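Local coordinates for putative branched-chain amino acid transport system substrate-binding protein (Rhodopseudomonas palustris, PDB 3TX6) that probably binds aromatic acids derived from lignin, such as p-coumaric acid and its relatives, in the periplasm and delivers them to an ABC transporter, at residues I219-G224 against E239-A244; K124-H129 against R348-V353. One frame throughout, in Å; residues are numbered along the deposited sequence.

Interaction 1 of 2, residues I219-G224 against E239-A244. With ENO (3-(4-hydroxy-phenyl)pyruvic acid), chain D.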
loop_
_atom_site.group_PDB
_atom_site.type_symbol
_atom_site.label_atom_id
_atom_site.label_comp_id
_atom_site.label_asym_id
_atom_site.label_seq_id
_atom_site.Cartn_x
_atom_site.Cartn_y
_atom_site.Cartn_z
ATOM N N ILE A 219 -2.248 -15.278 -14.582
ATOM C CA ILE A 219 -2.369 -14.983 -13.119
ATOM C C ILE A 219 -2.094 -13.517 -12.834
ATOM O O ILE A 219 -1.149 -12.881 -13.433
ATOM C CB ILE A 219 -1.381 -15.823 -12.279
ATOM C CG1 ILE A 219 -1.626 -17.316 -12.493
ATOM C CG2 ILE A 219 -1.457 -15.454 -10.778
ATOM C CD1 ILE A 219 -0.530 -18.223 -11.891
ATOM N N TYR A 220 -2.974 -12.965 -11.987
ATOM C CA TYR A 220 -2.971 -11.561 -11.669
ATOM C C TYR A 220 -2.715 -11.389 -10.184
ATOM O O TYR A 220 -3.254 -12.136 -9.324
ATOM C CB TYR A 220 -4.315 -10.919 -12.078
ATOM C CG TYR A 220 -4.521 -10.811 -13.601
ATOM C CD1 TYR A 220 -4.903 -11.917 -14.399
ATOM C CD2 TYR A 220 -4.315 -9.622 -14.237
ATOM C CE1 TYR A 220 -5.026 -11.791 -15.789
ATOM C CE2 TYR A 220 -4.459 -9.495 -15.631
ATOM C CZ TYR A 220 -4.812 -10.584 -16.406
ATOM O OH TYR A 220 -4.963 -10.401 -17.788
ATOM N N GLN A 221 -1.874 -10.405 -9.892
ATOM C CA GLN A 221 -1.450 -10.139 -8.510
ATOM C C GLN A 221 -1.806 -8.721 -8.154
ATOM O O GLN A 221 -1.746 -7.806 -9.029
ATOM C CB GLN A 221 0.059 -10.366 -8.276
ATOM C CG GLN A 221 0.523 -11.814 -8.335
ATOM C CD GLN A 221 0.243 -12.606 -7.069
ATOM O OE1 GLN A 221 -0.057 -12.018 -6.022
ATOM N NE2 GLN A 221 0.392 -13.936 -7.124
ATOM N N THR A 222 -2.114 -8.532 -6.858
ATOM C CA THR A 222 -2.348 -7.205 -6.328
ATOM C C THR A 222 -1.073 -6.445 -5.999
ATOM O O THR A 222 0.026 -6.984 -6.051
ATOM C CB THR A 222 -3.189 -7.267 -5.037
ATOM O OG1 THR A 222 -2.420 -7.749 -3.914
ATOM C CG2 THR A 222 -4.457 -8.131 -5.211
ATOM N N HIS A 223 -1.252 -5.173 -5.640
ATOM C CA HIS A 223 -0.135 -4.305 -5.302
ATOM C C HIS A 223 0.513 -4.682 -3.977
ATOM O O HIS A 223 1.604 -4.220 -3.690
ATOM C CB HIS A 223 -0.477 -2.819 -5.397
ATOM C CG HIS A 223 -1.716 -2.381 -4.619
ATOM N ND1 HIS A 223 -2.835 -3.136 -4.488
ATOM C CD2 HIS A 223 -2.020 -1.132 -4.071
ATOM C CE1 HIS A 223 -3.769 -2.389 -3.805
ATOM N NE2 HIS A 223 -3.258 -1.187 -3.562
ATOM N N GLY A 224 -0.141 -5.554 -3.199
ATOM C CA GLY A 224 0.475 -6.173 -2.025
ATOM C C GLY A 224 1.636 -7.086 -2.345
ATOM O O GLY A 224 2.383 -7.465 -1.405
ATOM N N GLU A 239 6.882 -15.805 -14.080
ATOM C CA GLU A 239 6.989 -15.348 -15.470
ATOM C C GLU A 239 5.597 -14.989 -15.978
ATOM O O GLU A 239 4.666 -15.730 -15.769
ATOM C CB GLU A 239 7.658 -16.452 -16.318
ATOM C CG GLU A 239 7.723 -16.241 -17.841
ATOM C CD GLU A 239 6.426 -16.646 -18.598
ATOM O OE1 GLU A 239 5.942 -17.866 -18.662
ATOM O OE2 GLU A 239 5.908 -15.688 -19.169
ATOM N N GLY A 240 5.463 -13.818 -16.613
ATOM C CA GLY A 240 4.209 -13.453 -17.292
ATOM C C GLY A 240 3.100 -12.937 -16.419
ATOM O O GLY A 240 2.026 -12.614 -16.932
ATOM N N VAL A 241 3.352 -12.867 -15.101
ATOM C CA VAL A 241 2.342 -12.416 -14.138
ATOM C C VAL A 241 1.968 -11.020 -14.535
ATOM O O VAL A 241 2.797 -10.265 -15.157
ATOM C CB VAL A 241 2.868 -12.492 -12.672
ATOM C CG1 VAL A 241 3.904 -11.403 -12.392
ATOM C CG2 VAL A 241 1.732 -12.446 -11.625
ATOM N N LEU A 242 0.723 -10.654 -14.254
ATOM C CA LEU A 242 0.331 -9.235 -14.369
ATOM C C LEU A 242 0.099 -8.754 -12.957
ATOM O O LEU A 242 -0.564 -9.419 -12.165
ATOM C CB LEU A 242 -0.967 -9.082 -15.166
ATOM C CG LEU A 242 -0.951 -9.376 -16.662
ATOM C CD1 LEU A 242 0.256 -8.721 -17.383
ATOM C CD2 LEU A 242 -0.946 -10.900 -16.781
HETATM N N MSE A 243 0.600 -7.566 -12.673
HETATM C CA MSE A 243 0.636 -7.105 -11.280
HETATM C C MSE A 243 0.357 -5.648 -11.270
HETATM O O MSE A 243 0.984 -4.880 -12.024
HETATM C CB MSE A 243 2.013 -7.415 -10.687
HETATM C CG MSE A 243 2.116 -6.737 -9.333
HETATM SE SE MSE A 243 3.835 -7.030 -8.493
HETATM C CE MSE A 243 3.987 -9.006 -8.466
ATOM N N ALA A 244 -0.612 -5.248 -10.449
ATOM C CA ALA A 244 -0.900 -3.824 -10.250
ATOM C C ALA A 244 0.210 -3.288 -9.367
ATOM O O ALA A 244 0.628 -3.956 -8.401
ATOM C CB ALA A 244 -2.267 -3.620 -9.584
HETATM O O4 ENO D . -2.791 -4.215 3.116
HETATM C C9 ENO D . 0.032 -3.046 1.599
HETATM C C8 ENO D . 0.355 -1.953 0.822
HETATM C C7 ENO D . -0.085 -1.854 -0.508
HETATM C C6 ENO D . -0.933 -2.831 -0.992
HETATM C C5 ENO D . -1.252 -3.949 -0.227
HETATM C C4 ENO D . -0.783 -4.065 1.093
HETATM O O3 ENO D . 0.250 -0.719 -1.236
HETATM C C3 ENO D . -1.063 -5.295 1.909
HETATM C C2 ENO D . -2.190 -5.274 2.869
HETATM C C1 ENO D . -2.471 -6.506 3.593
HETATM O O2 ENO D . -3.384 -6.482 4.445
HETATM O O1 ENO D . -1.814 -7.564 3.359
HETATM O O HOH W 1 0.340 -14.800 -16.183
#

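Interaction 2 of 2, residues K124-H129 against R348-V353. With SO4 (sulfate ion), chain B.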
loop_
_atom_site.group_PDB
_atom_site.type_symbol
_atom_site.label_atom_id
_atom_site.label_comp_id
_atom_site.label_asym_id
_atom_site.label_seq_id
_atom_site.Cartn_x
_atom_site.Cartn_y
_atom_site.Cartn_z
ATOM N N LYS A 124 -9.303 -2.191 -11.421
ATOM C CA LYS A 124 -9.638 -1.758 -12.789
ATOM C C LYS A 124 -8.502 -2.011 -13.753
ATOM O O LYS A 124 -8.754 -2.475 -14.872
ATOM C CB LYS A 124 -10.019 -0.277 -12.806
ATOM C CG LYS A 124 -10.550 0.229 -14.156
ATOM C CD LYS A 124 -11.078 1.681 -14.055
ATOM C CE LYS A 124 -11.579 2.234 -15.398
ATOM N NZ LYS A 124 -12.156 3.626 -15.326
ATOM N N VAL A 125 -7.261 -1.733 -13.340
ATOM C CA VAL A 125 -6.130 -1.908 -14.253
ATOM C C VAL A 125 -5.945 -3.392 -14.569
ATOM O O VAL A 125 -5.615 -3.781 -15.692
ATOM C CB VAL A 125 -4.832 -1.153 -13.809
ATOM C CG1 VAL A 125 -3.997 -1.908 -12.757
ATOM C CG2 VAL A 125 -3.986 -0.828 -15.013
ATOM N N LEU A 126 -6.179 -4.255 -13.611
ATOM C CA LEU A 126 -6.064 -5.693 -13.843
ATOM C C LEU A 126 -7.186 -6.223 -14.714
ATOM O O LEU A 126 -6.943 -6.995 -15.650
ATOM C CB LEU A 126 -6.068 -6.449 -12.527
ATOM C CG LEU A 126 -4.908 -6.166 -11.536
ATOM C CD1 LEU A 126 -5.174 -6.896 -10.205
ATOM C CD2 LEU A 126 -3.563 -6.568 -12.138
ATOM N N TYR A 127 -8.416 -5.823 -14.414
ATOM C CA TYR A 127 -9.566 -6.313 -15.188
ATOM C C TYR A 127 -9.536 -5.783 -16.641
ATOM O O TYR A 127 -9.961 -6.480 -17.558
ATOM C CB TYR A 127 -10.919 -5.993 -14.538
ATOM C CG TYR A 127 -10.983 -6.193 -13.027
ATOM C CD1 TYR A 127 -10.310 -7.233 -12.423
ATOM C CD2 TYR A 127 -11.725 -5.337 -12.206
ATOM C CE1 TYR A 127 -10.314 -7.388 -11.053
ATOM C CE2 TYR A 127 -11.750 -5.505 -10.829
ATOM C CZ TYR A 127 -11.026 -6.524 -10.264
ATOM O OH TYR A 127 -10.995 -6.735 -8.896
ATOM N N GLU A 128 -9.082 -4.560 -16.835
ATOM C CA GLU A 128 -8.944 -3.995 -18.177
ATOM C C GLU A 128 -8.046 -4.878 -19.004
ATOM O O GLU A 128 -8.350 -5.173 -20.150
ATOM C CB GLU A 128 -8.407 -2.559 -18.176
ATOM C CG GLU A 128 -9.456 -1.516 -17.786
ATOM C CD GLU A 128 -8.903 -0.093 -17.637
ATOM O OE1 GLU A 128 -7.658 0.071 -17.571
ATOM O OE2 GLU A 128 -9.726 0.867 -17.587
ATOM N N HIS A 129 -6.899 -5.253 -18.425
ATOM C CA HIS A 129 -5.994 -6.159 -19.087
ATOM C C HIS A 129 -6.609 -7.487 -19.379
ATOM O O HIS A 129 -6.433 -8.012 -20.505
ATOM C CB HIS A 129 -4.733 -6.327 -18.269
ATOM C CG HIS A 129 -3.696 -7.140 -18.945
ATOM N ND1 HIS A 129 -3.653 -8.485 -18.855
ATOM C CD2 HIS A 129 -2.635 -6.753 -19.765
ATOM C CE1 HIS A 129 -2.605 -8.935 -19.604
ATOM N NE2 HIS A 129 -1.970 -7.868 -20.118
ATOM N N ARG A 348 -1.017 4.402 -10.796
ATOM C CA ARG A 348 -0.743 3.015 -11.094
ATOM C C ARG A 348 -0.203 2.732 -12.475
ATOM O O ARG A 348 -0.455 3.434 -13.424
ATOM C CB ARG A 348 -1.962 2.166 -10.876
ATOM C CG ARG A 348 -2.955 2.105 -12.023
ATOM C CD ARG A 348 -3.692 3.391 -12.325
ATOM N NE ARG A 348 -4.541 3.191 -13.489
ATOM C CZ ARG A 348 -4.144 3.157 -14.758
ATOM N NH1 ARG A 348 -2.893 3.380 -15.120
ATOM N NH2 ARG A 348 -5.049 2.982 -15.689
ATOM N N ILE A 349 0.548 1.656 -12.513
ATOM C CA ILE A 349 1.030 1.077 -13.756
ATOM C C ILE A 349 0.778 -0.389 -13.657
ATOM O O ILE A 349 0.453 -0.915 -12.580
ATOM C CB ILE A 349 2.524 1.340 -13.996
ATOM C CG1 ILE A 349 3.413 0.678 -12.895
ATOM C CG2 ILE A 349 2.797 2.835 -14.081
ATOM C CD1 ILE A 349 4.896 0.822 -13.172
ATOM N N LEU A 350 0.956 -1.074 -14.770
ATOM C CA LEU A 350 0.789 -2.497 -14.785
ATOM C C LEU A 350 2.155 -3.106 -15.081
ATOM O O LEU A 350 2.873 -2.677 -16.017
ATOM C CB LEU A 350 -0.188 -2.889 -15.889
ATOM C CG LEU A 350 -0.595 -4.385 -15.954
ATOM C CD1 LEU A 350 -1.335 -4.908 -14.721
ATOM C CD2 LEU A 350 -1.446 -4.645 -17.202
ATOM N N LEU A 351 2.536 -4.062 -14.257
ATOM C CA LEU A 351 3.833 -4.777 -14.405
ATOM C C LEU A 351 3.640 -6.165 -14.841
ATOM O O LEU A 351 2.641 -6.844 -14.503
ATOM C CB LEU A 351 4.591 -4.842 -13.077
ATOM C CG LEU A 351 5.070 -3.548 -12.433
ATOM C CD1 LEU A 351 5.697 -3.831 -11.065
ATOM C CD2 LEU A 351 5.987 -2.867 -13.428
ATOM N N THR A 352 4.625 -6.649 -15.595
ATOM C CA THR A 352 4.759 -8.071 -15.766
ATOM C C THR A 352 6.189 -8.470 -15.350
ATOM O O THR A 352 6.992 -7.620 -14.986
ATOM C CB THR A 352 4.374 -8.491 -17.216
ATOM O OG1 THR A 352 4.224 -9.895 -17.280
ATOM C CG2 THR A 352 5.406 -8.003 -18.269
ATOM N N VAL A 353 6.457 -9.774 -15.352
ATOM C CA VAL A 353 7.778 -10.343 -15.067
ATOM C C VAL A 353 8.288 -11.045 -16.319
ATOM O O VAL A 353 7.621 -11.948 -16.847
ATOM C CB VAL A 353 7.685 -11.296 -13.879
ATOM C CG1 VAL A 353 9.010 -12.010 -13.679
ATOM C CG2 VAL A 353 7.325 -10.529 -12.612
HETATM S S SO4 B . -3.049 2.936 -18.759
HETATM O O1 SO4 B . -4.060 1.844 -18.865
HETATM O O2 SO4 B . -1.892 2.503 -17.928
HETATM O O3 SO4 B . -2.568 3.291 -20.119
HETATM O O4 SO4 B . -3.685 4.134 -18.161
HETATM O O HOH W 2 -7.613 1.988 -15.372
#

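Interaction 1 of 2, residues I219-G224 against E239-A244
Tyr220 pairs with Leu242, and Gln221 with Met243, where strands 218-221 and 242-245 run side by side, their local axes within the contact inclined by 19°, as the two parallel strands of a beta-alpha-beta unit whose connection carries helix 228-234. Three backbone hydrogen bonds fix the register: Leu242 N to Ile219 O (3.0 Å, nearly straight), Gln221 N to Leu242 O (2.8 Å) and Ala244 N to Gln221 O (3.1 Å). Beyond the last of these the CA of His223 still approaches the carbonyl oxygen of Ala244. At the other end a water accepts from Ile219 N and gives a weak bond to Gly240 O.

Apolar packing differs on the two faces. On one, the side chains of Tyr220 and Leu242 lie alongside, pointing the same way. Tyr220 CD2 meets Leu242 CB at 3.5 Å, while Leu242 CD2 sits over one face of the phenol, 4.1 Å from the centroid and displaced toward the rim, a CH-pi contact. Tyr220 CG is anti to the carbonyl carbon (chi1 -70°), which swings the ring alongside Leu242 and sends OH on to His129. A leucine in place of Tyr220 would probably leave His129 ND1 without this hydroxyl partner and take the flat surface from under Leu242 CD2. On the face of Gln221 and Met243, Gln221 CG meets Val241 CG2 at 3.6 Å; the bend at chi2 (-79°) turns the amide away to Ala203 O and Gln207.

Polar and ligand contacts gather past the strand end. Thr222 OG1, also bonded to Tyr147, accepts from Gly224 N in an ST turn. His223, its NE2 bonded to Gln117 O, and Gly224 line the pocket of bound 3-(4-hydroxy-phenyl)pyruvic acid, whose C6 lies 3.6 Å above the centre of the imidazole plane.

Interaction 2 of 2, residues K124-H129 against R348-V353
Val125 and Leu350 face each other where helix 119-130 lies across strand 349-354, the local axes 9.1 Å apart at a 60° angle. Leu350 CG is anti to the backbone N (chi1 -174°), carrying both methyls to the helix: CD1 meets Leu126 CD2 at 3.8 Å, and CD2 lies 3.5 Å from His129 CD2. The imidazole and leucine side chains cross at about a right angle, and His129 ND1 is held by Tyr220 OH.

Arg348 follows another course. With CG between the backbone N and the carbonyl carbon (chi1 84°) and a bend at chi2, its chain runs past Val125 in the opposite sense, placing Val125 CG2 over the centre of one guanidinium face, 4.0 Å from Arg348 CZ. The edge of the group serves polar partners: Arg348 NH1 donates a hydrogen bond to sulfate O2 (3.1 Å) and NH2 one to O4 (3.0 Å), and a water bridges NH2 to Glu128 OE1. Glu128 OE1 itself stands 4.3 Å from Arg348 NH2, beyond a salt bridge, although the opposite charges probably attract. The sulfate probably came from the crystallisation liquor. Such a helix packed on a mixed sheet is the alpha/beta layering of a periplasmic binding protein lobe.

In the fold
Both interactions belong to one seven-stranded mixed sheet, in which strand 242-245 is parallel to 218-221 on one side and antiparallel to 349-354 on the other; their centres lie 8 Å apart. Interaction 1 is an in-sheet contact whose touching residues are all buried, held by backbone hydrogen bonds, whereas interaction 2 sets a helix across the sheet, has no direct hydrogen bond between its segments, and passes from an apolar interior to a partly exposed, charged side with sulfate and water. They join through Tyr220 OH and His129 ND1, 2.6 Å apart, and through Val241 O and Thr352 OG1. In sequence, the local beta-alpha-beta pairing is nested inside the 218-residue loop that interaction 2 closes.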